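Local coordinates for putative ABC transporter (Thermobispora bispora, PDB 4PE6), which probably serves as the solute-binding component of an ABC transporter, perhaps for carbohydrates, and here holds a trihydroxybutanoic acid in its pocket, at residues 18-28 against 51-61; 106-114 against 263-274. One frame throughout, in Å; residues are numbered along the deposited sequence.

Contact 1 (18-28 against 51-61); sequences KPFIALSNGFI and GLIGKYKVVNA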
loop_
_atom_site.group_PDB
_atom_site.type_symbol
_atom_site.label_atom_id
_atom_site.label_comp_id
_atom_site.label_asym_id
_atom_site.label_seq_id
_atom_site.Cartn_x
_atom_site.Cartn_y
_atom_site.Cartn_z
ATOM N N LYS A 18 -5.392 26.359 -15.400
ATOM C CA LYS A 18 -5.086 25.571 -14.168
ATOM C C LYS A 18 -4.579 24.172 -14.528
ATOM O O LYS A 18 -5.019 23.591 -15.505
ATOM C CB LYS A 18 -6.326 25.470 -13.280
ATOM C CG LYS A 18 -6.914 26.809 -12.856
ATOM C CD LYS A 18 -5.945 27.565 -11.966
ATOM C CE LYS A 18 -6.560 28.838 -11.400
ATOM N NZ LYS A 18 -5.568 29.543 -10.541
ATOM N N PRO A 19 -3.646 23.624 -13.735
ATOM C CA PRO A 19 -3.046 22.357 -14.149
ATOM C C PRO A 19 -3.952 21.120 -14.280
ATOM O O PRO A 19 -4.934 20.963 -13.552
ATOM C CB PRO A 19 -1.992 22.091 -13.076
ATOM C CG PRO A 19 -2.252 23.072 -11.987
ATOM C CD PRO A 19 -2.918 24.235 -12.616
ATOM N N PHE A 20 -3.534 20.239 -15.186
ATOM C CA PHE A 20 -4.130 18.925 -15.399
ATOM C C PHE A 20 -3.220 17.876 -14.743
ATOM O O PHE A 20 -2.068 17.688 -15.154
ATOM C CB PHE A 20 -4.313 18.693 -16.905
ATOM C CG PHE A 20 -4.709 17.288 -17.295
ATOM C CD1 PHE A 20 -5.442 16.457 -16.443
ATOM C CD2 PHE A 20 -4.371 16.812 -18.550
ATOM C CE1 PHE A 20 -5.792 15.174 -16.831
ATOM C CE2 PHE A 20 -4.719 15.528 -18.947
ATOM C CZ PHE A 20 -5.432 14.707 -18.086
ATOM N N ILE A 21 -3.743 17.227 -13.703
ATOM C CA ILE A 21 -3.028 16.162 -12.968
ATOM C C ILE A 21 -3.569 14.784 -13.384
ATOM O O ILE A 21 -4.747 14.496 -13.186
ATOM C CB ILE A 21 -3.220 16.296 -11.446
ATOM C CG1 ILE A 21 -2.918 17.734 -10.967
ATOM C CG2 ILE A 21 -2.370 15.272 -10.708
ATOM C CD1 ILE A 21 -1.516 18.222 -11.294
ATOM N N ALA A 22 -2.714 13.952 -13.987
ATOM C CA ALA A 22 -3.094 12.611 -14.412
ATOM C C ALA A 22 -2.520 11.589 -13.429
ATOM O O ALA A 22 -1.418 11.774 -12.939
ATOM C CB ALA A 22 -2.560 12.359 -15.809
ATOM N N LEU A 23 -3.282 10.545 -13.122
ATOM C CA LEU A 23 -2.805 9.446 -12.265
ATOM C C LEU A 23 -2.929 8.120 -13.009
ATOM O O LEU A 23 -4.024 7.735 -13.477
ATOM C CB LEU A 23 -3.567 9.399 -10.944
ATOM C CG LEU A 23 -3.039 8.442 -9.867
ATOM C CD1 LEU A 23 -3.487 8.904 -8.479
ATOM C CD2 LEU A 23 -3.459 7.001 -10.092
ATOM N N SER A 24 -1.814 7.413 -13.108
ATOM C CA SER A 24 -1.780 6.091 -13.733
ATOM C C SER A 24 -1.465 5.055 -12.654
ATOM O O SER A 24 -0.430 5.134 -11.976
ATOM C CB SER A 24 -0.713 6.029 -14.827
ATOM O OG SER A 24 -0.472 4.697 -15.223
ATOM N N ASN A 25 -2.380 4.115 -12.487
ATOM C CA ASN A 25 -2.262 3.100 -11.437
ATOM C C ASN A 25 -2.110 1.719 -12.020
ATOM O O ASN A 25 -2.975 1.269 -12.800
ATOM C CB ASN A 25 -3.488 3.167 -10.545
ATOM C CG ASN A 25 -3.550 2.024 -9.556
ATOM O OD1 ASN A 25 -2.537 1.621 -8.994
ATOM N ND2 ASN A 25 -4.728 1.498 -9.333
ATOM N N GLY A 26 -1.027 1.036 -11.632
ATOM C CA GLY A 26 -0.668 -0.267 -12.172
ATOM C C GLY A 26 -1.501 -1.473 -11.728
ATOM O O GLY A 26 -1.448 -2.493 -12.362
ATOM N N PHE A 27 -2.289 -1.356 -10.663
ATOM C CA PHE A 27 -3.076 -2.474 -10.176
ATOM C C PHE A 27 -4.217 -1.944 -9.354
ATOM O O PHE A 27 -4.000 -1.131 -8.470
ATOM C CB PHE A 27 -2.234 -3.442 -9.316
ATOM C CG PHE A 27 -3.017 -4.629 -8.808
ATOM C CD1 PHE A 27 -3.586 -5.537 -9.707
ATOM C CD2 PHE A 27 -3.200 -4.846 -7.455
ATOM C CE1 PHE A 27 -4.309 -6.627 -9.251
ATOM C CE2 PHE A 27 -3.926 -5.943 -6.999
ATOM C CZ PHE A 27 -4.482 -6.831 -7.905
ATOM N N ILE A 28 -5.436 -2.382 -9.674
ATOM C CA ILE A 28 -6.632 -1.910 -8.988
ATOM C C ILE A 28 -7.403 -3.038 -8.278
ATOM O O ILE A 28 -8.412 -2.781 -7.589
ATOM C CB ILE A 28 -7.542 -1.116 -9.965
ATOM C CG1 ILE A 28 -8.681 -0.400 -9.223
ATOM C CG2 ILE A 28 -8.083 -2.017 -11.068
ATOM C CD1 ILE A 28 -8.214 0.481 -8.083
ATOM N N GLY A 51 -9.880 25.851 -7.078
ATOM C CA GLY A 51 -9.147 26.555 -8.127
ATOM C C GLY A 51 -7.656 26.255 -8.192
ATOM O O GLY A 51 -6.905 26.978 -8.854
ATOM N N LEU A 52 -7.213 25.190 -7.527
ATOM C CA LEU A 52 -5.796 24.825 -7.546
ATOM C C LEU A 52 -5.461 23.978 -8.764
ATOM O O LEU A 52 -4.321 23.963 -9.214
ATOM C CB LEU A 52 -5.425 24.069 -6.273
ATOM C CG LEU A 52 -5.632 24.800 -4.949
ATOM C CD1 LEU A 52 -5.221 23.883 -3.812
ATOM C CD2 LEU A 52 -4.857 26.113 -4.898
ATOM N N ILE A 53 -6.446 23.251 -9.285
ATOM C CA ILE A 53 -6.266 22.476 -10.512
ATOM C C ILE A 53 -7.481 22.682 -11.398
ATOM O O ILE A 53 -8.538 23.087 -10.908
ATOM C CB ILE A 53 -6.087 20.975 -10.228
ATOM C CG1 ILE A 53 -7.391 20.325 -9.735
ATOM C CG2 ILE A 53 -4.997 20.749 -9.193
ATOM C CD1 ILE A 53 -7.290 18.816 -9.674
ATOM N N GLY A 54 -7.330 22.388 -12.687
ATOM C CA GLY A 54 -8.429 22.513 -13.649
ATOM C C GLY A 54 -9.046 21.191 -14.047
ATOM O O GLY A 54 -10.189 21.137 -14.480
ATOM N N LYS A 55 -8.283 20.115 -13.900
ATOM C CA LYS A 55 -8.678 18.826 -14.410
ATOM C C LYS A 55 -7.850 17.723 -13.754
ATOM O O LYS A 55 -6.670 17.918 -13.408
ATOM C CB LYS A 55 -8.484 18.789 -15.926
ATOM C CG LYS A 55 -9.003 17.536 -16.615
ATOM C CD LYS A 55 -8.737 17.582 -18.112
ATOM C CE LYS A 55 -9.056 16.238 -18.742
ATOM N NZ LYS A 55 -9.095 16.314 -20.228
ATOM N N TYR A 56 -8.492 16.579 -13.561
ATOM C CA TYR A 56 -7.812 15.379 -13.085
ATOM C C TYR A 56 -8.373 14.155 -13.798
ATOM O O TYR A 56 -9.539 14.144 -14.204
ATOM C CB TYR A 56 -7.939 15.244 -11.561
ATOM C CG TYR A 56 -9.307 14.856 -11.041
ATOM C CD1 TYR A 56 -9.669 13.521 -10.888
ATOM C CD2 TYR A 56 -10.235 15.832 -10.669
ATOM C CE1 TYR A 56 -10.929 13.173 -10.406
ATOM C CE2 TYR A 56 -11.481 15.491 -10.178
ATOM C CZ TYR A 56 -11.823 14.164 -10.048
ATOM O OH TYR A 56 -13.077 13.834 -9.570
ATOM N N LYS A 57 -7.527 13.140 -13.959
ATOM C CA LYS A 57 -7.902 11.887 -14.571
ATOM C C LYS A 57 -7.174 10.712 -13.907
ATOM O O LYS A 57 -5.955 10.785 -13.650
ATOM C CB LYS A 57 -7.573 11.913 -16.059
ATOM C CG LYS A 57 -8.289 10.842 -16.872
ATOM C CD LYS A 57 -7.894 10.928 -18.335
ATOM C CE LYS A 57 -8.265 9.687 -19.114
ATOM N NZ LYS A 57 -9.703 9.733 -19.453
ATOM N N VAL A 58 -7.936 9.650 -13.642
ATOM C CA VAL A 58 -7.417 8.380 -13.159
ATOM C C VAL A 58 -7.525 7.287 -14.219
ATOM O O VAL A 58 -8.597 7.051 -14.801
ATOM C CB VAL A 58 -8.188 7.928 -11.907
ATOM C CG1 VAL A 58 -7.810 6.502 -11.513
ATOM C CG2 VAL A 58 -7.910 8.892 -10.772
ATOM N N VAL A 59 -6.422 6.596 -14.462
ATOM C CA VAL A 59 -6.484 5.425 -15.314
ATOM C C VAL A 59 -5.862 4.227 -14.621
ATOM O O VAL A 59 -4.728 4.311 -14.150
ATOM C CB VAL A 59 -5.828 5.689 -16.666
ATOM C CG1 VAL A 59 -5.892 4.439 -17.518
ATOM C CG2 VAL A 59 -6.538 6.855 -17.375
ATOM N N ASN A 60 -6.621 3.132 -14.542
ATOM C CA ASN A 60 -6.149 1.888 -13.920
ATOM C C ASN A 60 -5.829 0.849 -14.980
ATOM O O ASN A 60 -6.639 0.595 -15.882
ATOM C CB ASN A 60 -7.213 1.283 -12.992
ATOM C CG ASN A 60 -7.581 2.196 -11.834
ATOM O OD1 ASN A 60 -6.729 2.603 -11.030
ATOM N ND2 ASN A 60 -8.883 2.500 -11.723
ATOM N N ALA A 61 -4.664 0.222 -14.859
ATOM C CA ALA A 61 -4.341 -0.936 -15.696
ATOM C C ALA A 61 -5.064 -2.193 -15.146
ATOM O O ALA A 61 -4.959 -2.489 -13.969
ATOM C CB ALA A 61 -2.834 -1.148 -15.741
HETATM O O HOH W 1 -2.700 3.491 -16.051
HETATM O O HOH W 2 -5.556 -4.209 -12.027
#
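Lys-55 reaches across to Phe-20 on the neighbouring strand and lays its aliphatic chain beside the ring, an example of how an exposed lysine can roof an aromatic at a sheet edge. With CG anti to the backbone N (chi1 -174°) and the chain extended beyond it, CB and CG run past the ring atom CD1, CD stands over one face 4.0 Å from the centroid of the Phe-20 ring in a CH-pi contact, CE lies by CE1 and CZ, and NZ ends above the same face as a cation-pi partner. Lys-57 CB meets the ring's edge at CE1. Underneath, the strands pair in parallel: Leu-23 N gives a 2.7 Å bond to Lys-57 O, and Val-59 N returns one of 2.8 Å to Leu-23 O. At the far end Asn-25 ND2 donates to Asn-60 OD1 over 2.8 Å, the amide planes nearly perpendicular, and also to Phe-27 O, while Asn-25 OD1 accepts from Arg-33 NH1. A leucine in place of Asn-25 would probably leave Asn-60 OD1 without this donor, deprive Arg-33 NH1 of an acceptor and remove the bond to Phe-27 O. Helix 31-49 connects the strands in a beta-alpha-beta crossover and covers the face that carries Leu-23 and Tyr-56, helix 67-78 lies against Ser-24 and Val-59, and strand 84-88 pairs with the other edge of 20-25.

Contact 2 (106-114 against 263-274); sequences GVKVVVFDS and QSVAALWAALDL. With LTH ((2R,3S)-2,3,4-trihydroxybutanoic acid), chain C.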
loop_
_atom_site.group_PDB
_atom_site.type_symbol
_atom_site.label_atom_id
_atom_site.label_comp_id
_atom_site.label_asym_id
_atom_site.label_seq_id
_atom_site.Cartn_x
_atom_site.Cartn_y
_atom_site.Cartn_z
ATOM N N GLY A 106 8.033 17.764 -20.784
ATOM C CA GLY A 106 7.815 18.827 -19.795
ATOM C C GLY A 106 6.850 18.497 -18.657
ATOM O O GLY A 106 6.480 19.384 -17.890
ATOM N N VAL A 107 6.465 17.230 -18.533
ATOM C CA VAL A 107 5.548 16.769 -17.487
ATOM C C VAL A 107 6.340 16.475 -16.208
ATOM O O VAL A 107 7.413 15.835 -16.254
ATOM C CB VAL A 107 4.769 15.488 -17.909
ATOM C CG1 VAL A 107 3.752 15.073 -16.845
ATOM C CG2 VAL A 107 4.040 15.700 -19.234
ATOM N N LYS A 108 5.808 16.944 -15.078
ATOM C CA LYS A 108 6.355 16.625 -13.766
ATOM C C LYS A 108 5.866 15.233 -13.397
ATOM O O LYS A 108 4.657 14.938 -13.496
ATOM C CB LYS A 108 5.898 17.638 -12.689
ATOM C CG LYS A 108 6.430 19.055 -12.839
ATOM C CD LYS A 108 7.943 19.029 -13.031
ATOM C CE LYS A 108 8.641 20.284 -12.578
ATOM N NZ LYS A 108 8.791 21.294 -13.630
ATOM N N VAL A 109 6.778 14.376 -12.961
ATOM C CA VAL A 109 6.427 12.987 -12.702
ATOM C C VAL A 109 6.714 12.638 -11.261
ATOM O O VAL A 109 7.841 12.766 -10.801
ATOM C CB VAL A 109 7.187 12.035 -13.660
ATOM C CG1 VAL A 109 6.931 10.586 -13.287
ATOM C CG2 VAL A 109 6.780 12.310 -15.098
ATOM N N VAL A 110 5.666 12.240 -10.539
ATOM C CA VAL A 110 5.792 11.711 -9.202
ATOM C C VAL A 110 5.430 10.243 -9.219
ATOM O O VAL A 110 4.272 9.860 -9.495
ATOM C CB VAL A 110 4.877 12.452 -8.204
ATOM C CG1 VAL A 110 5.079 11.916 -6.805
ATOM C CG2 VAL A 110 5.137 13.953 -8.253
ATOM N N VAL A 111 6.435 9.411 -8.972
ATOM C CA VAL A 111 6.214 8.003 -8.740
ATOM C C VAL A 111 5.875 7.846 -7.265
ATOM O O VAL A 111 6.605 8.342 -6.400
ATOM C CB VAL A 111 7.474 7.205 -9.081
ATOM C CG1 VAL A 111 7.370 5.768 -8.576
ATOM C CG2 VAL A 111 7.743 7.266 -10.583
ATOM N N PHE A 112 4.773 7.177 -6.957
ATOM C CA PHE A 112 4.389 6.999 -5.568
ATOM C C PHE A 112 4.081 5.555 -5.229
ATOM O O PHE A 112 3.848 4.737 -6.115
ATOM C CB PHE A 112 3.248 7.938 -5.131
ATOM C CG PHE A 112 1.917 7.576 -5.703
ATOM C CD1 PHE A 112 1.589 7.969 -6.982
ATOM C CD2 PHE A 112 1.020 6.812 -4.982
ATOM C CE1 PHE A 112 0.344 7.649 -7.528
ATOM C CE2 PHE A 112 -0.199 6.474 -5.519
ATOM C CZ PHE A 112 -0.535 6.883 -6.787
ATOM N N ASP A 113 4.114 5.256 -3.937
ATOM C CA ASP A 113 3.924 3.911 -3.412
ATOM C C ASP A 113 4.851 2.917 -4.089
ATOM O O ASP A 113 4.472 1.767 -4.359
ATOM C CB ASP A 113 2.455 3.486 -3.584
ATOM C CG ASP A 113 2.148 2.155 -2.923
ATOM O OD1 ASP A 113 2.577 1.966 -1.775
ATOM O OD2 ASP A 113 1.467 1.300 -3.558
ATOM N N SER A 114 6.072 3.379 -4.361
ATOM C CA SER A 114 7.122 2.590 -4.982
ATOM C C SER A 114 8.391 3.434 -5.031
ATOM O O SER A 114 8.329 4.668 -4.990
ATOM C CB SER A 114 6.771 2.177 -6.401
ATOM O OG SER A 114 5.958 1.004 -6.412
ATOM N N GLN A 263 -0.807 8.018 0.141
ATOM C CA GLN A 263 0.333 8.433 -0.649
ATOM C C GLN A 263 -0.093 9.119 -1.944
ATOM O O GLN A 263 0.619 9.987 -2.430
ATOM C CB GLN A 263 1.225 7.273 -0.988
ATOM C CG GLN A 263 2.077 6.779 0.161
ATOM C CD GLN A 263 2.773 5.497 -0.217
ATOM O OE1 GLN A 263 3.904 5.527 -0.681
ATOM N NE2 GLN A 263 2.085 4.350 -0.038
ATOM N N SER A 264 -1.249 8.738 -2.501
ATOM C CA SER A 264 -1.746 9.387 -3.687
ATOM C C SER A 264 -2.074 10.876 -3.472
ATOM O O SER A 264 -1.904 11.703 -4.385
ATOM C CB SER A 264 -2.984 8.651 -4.229
ATOM O OG SER A 264 -4.036 8.698 -3.275
ATOM N N VAL A 265 -2.586 11.193 -2.290
ATOM C CA VAL A 265 -2.939 12.559 -1.960
ATOM C C VAL A 265 -1.660 13.355 -1.709
ATOM O O VAL A 265 -1.522 14.483 -2.153
ATOM C CB VAL A 265 -3.812 12.608 -0.706
ATOM C CG1 VAL A 265 -4.068 14.037 -0.307
ATOM C CG2 VAL A 265 -5.141 11.891 -0.937
ATOM N N ALA A 266 -0.722 12.757 -0.996
ATOM C CA ALA A 266 0.583 13.401 -0.804
ATOM C C ALA A 266 1.275 13.643 -2.151
ATOM O O ALA A 266 1.927 14.654 -2.340
ATOM C CB ALA A 266 1.465 12.555 0.103
ATOM N N ALA A 267 1.138 12.700 -3.084
ATOM C CA ALA A 267 1.724 12.850 -4.423
ATOM C C ALA A 267 1.077 14.019 -5.184
ATOM O O ALA A 267 1.754 14.745 -5.896
ATOM C CB ALA A 267 1.579 11.556 -5.202
ATOM N N LEU A 268 -0.229 14.208 -5.002
ATOM C CA LEU A 268 -0.930 15.359 -5.579
ATOM C C LEU A 268 -0.313 16.668 -5.078
ATOM O O LEU A 268 -0.055 17.578 -5.862
ATOM C CB LEU A 268 -2.413 15.314 -5.193
ATOM C CG LEU A 268 -3.305 16.497 -5.554
ATOM C CD1 LEU A 268 -3.312 16.758 -7.044
ATOM C CD2 LEU A 268 -4.714 16.295 -5.029
ATOM N N TRP A 269 -0.113 16.775 -3.767
ATOM C CA TRP A 269 0.464 17.995 -3.189
ATOM C C TRP A 269 1.897 18.193 -3.650
ATOM O O TRP A 269 2.289 19.303 -3.982
ATOM C CB TRP A 269 0.384 18.005 -1.671
ATOM C CG TRP A 269 -1.048 17.957 -1.160
ATOM C CD1 TRP A 269 -1.552 17.086 -0.261
ATOM C CD2 TRP A 269 -2.131 18.811 -1.543
ATOM N NE1 TRP A 269 -2.891 17.334 -0.042
ATOM C CE2 TRP A 269 -3.277 18.378 -0.830
ATOM C CE3 TRP A 269 -2.250 19.896 -2.419
ATOM C CZ2 TRP A 269 -4.523 18.998 -0.957
ATOM C CZ3 TRP A 269 -3.489 20.537 -2.528
ATOM C CH2 TRP A 269 -4.617 20.063 -1.814
ATOM N N ALA A 270 2.668 17.118 -3.698
ATOM C CA ALA A 270 4.006 17.190 -4.289
ATOM C C ALA A 270 3.979 17.742 -5.720
ATOM O O ALA A 270 4.744 18.636 -6.074
ATOM C CB ALA A 270 4.668 15.821 -4.259
ATOM N N ALA A 271 3.091 17.209 -6.550
ATOM C CA ALA A 271 2.987 17.667 -7.931
ATOM C C ALA A 271 2.679 19.160 -8.017
ATOM O O ALA A 271 3.285 19.867 -8.827
ATOM C CB ALA A 271 1.952 16.851 -8.698
ATOM N N LEU A 272 1.740 19.635 -7.199
ATOM C CA LEU A 272 1.359 21.024 -7.241
ATOM C C LEU A 272 2.522 21.920 -6.795
ATOM O O LEU A 272 2.720 22.980 -7.363
ATOM C CB LEU A 272 0.144 21.302 -6.367
ATOM C CG LEU A 272 -1.152 20.629 -6.805
ATOM C CD1 LEU A 272 -2.281 21.107 -5.899
ATOM C CD2 LEU A 272 -1.490 20.901 -8.251
ATOM N N ASP A 273 3.304 21.468 -5.830
ATOM C CA ASP A 273 4.471 22.251 -5.389
ATOM C C ASP A 273 5.537 22.280 -6.485
ATOM O O ASP A 273 6.160 23.325 -6.753
ATOM C CB ASP A 273 5.018 21.732 -4.055
ATOM C CG ASP A 273 4.270 22.339 -2.840
ATOM O OD1 ASP A 273 3.385 23.196 -3.052
ATOM O OD2 ASP A 273 4.564 21.986 -1.683
ATOM N N LEU A 274 5.699 21.142 -7.149
ATOM C CA LEU A 274 6.627 21.032 -8.261
ATOM C C LEU A 274 6.227 21.998 -9.372
ATOM O O LEU A 274 7.082 22.679 -9.962
ATOM C CB LEU A 274 6.662 19.591 -8.770
ATOM C CG LEU A 274 7.443 18.592 -7.898
ATOM C CD1 LEU A 274 7.411 17.225 -8.537
ATOM C CD2 LEU A 274 8.883 19.002 -7.683
HETATM O O1 LTH C . -1.519 -3.093 -0.949
HETATM C C1 LTH C . -1.143 -2.532 -2.043
HETATM O O LTH C . -1.710 -2.631 -3.152
HETATM C C2 LTH C . 0.067 -1.567 -1.989
HETATM O O2 LTH C . 0.391 -1.065 -3.310
HETATM C C3 LTH C . 1.306 -2.244 -1.444
HETATM O O3 LTH C . 1.642 -3.367 -2.257
HETATM C C4 LTH C . 2.479 -1.243 -1.484
HETATM O O4 LTH C . 2.131 -0.181 -0.558
#
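Val-110 and Phe-112 carry the apolar part of this contact, packing strand 108-112 against helix 263-274, which runs nearly antiparallel to it at 158° with the axes 8.7 Å apart. The two methyls of Val-110 divide the work: CG1 meets Ala-267 CB at 3.9 Å, while CG2 reaches Leu-274 CD1 and the small side chains of Ala-270 and Ala-271. The small alanines on this side of the helix are consistent with the close approach. Farther out, Lys-108 lays its CG against Leu-274 CB.

The aromatic contact belongs to Phe-112. Its CG sits between the backbone N and the carbonyl carbon (chi1 72°), which carries the ring over the first helical turn; there Ser-264 CA lies over one face, 4.1 Å from the ring centroid, in a CH-pi contact, and Ala-267 CB touches Phe-112 CB.

Polar bonds gather at the strand's end. Gln-263 NE2 donates to Asp-113 OD1 over 3.0 Å, arriving from above the carboxylate plane, with amide and carboxylate perpendicular; NE2 also binds Asp-260 O. The same OD1 accepts O4 of the ligand at 2.5 Å, and Asp-113 OD2 accepts ligand O2 at 2.6 Å besides a bond from Asn-88. Each carboxylate oxygen thus has two donors, and Gln-263 probably acts from the second shell, helping to fix the orientation in which Asp-113 receives two ligand hydroxyls.

How the contacts relate
Contact 1 and contact 2 illustrate how the parallel part of one sheet is built up and then tied to a pocket. Their centres lie about 10 Å apart; both reach the same sheet, where 84-88 lies between strands 20-25 and 108-112. Ile-53 CG2 meets Leu-272 CD2 at 3.6 Å, so the helix of contact 2 also covers residues of contact 1. Separately, Leu-23 CD1 reaches Phe-112 CZ at 4.0 Å, strand to strand. The ligand lies beyond the C-terminal ends of strands 20-25 and 108-112. Asp-113 of contact 2 binds it directly. The side chain of Phe-27 is about 5 Å from the bound LTH between nearest atoms; Asn-25 bonds Arg-33, itself a ligand partner, and probably acts from the second shell.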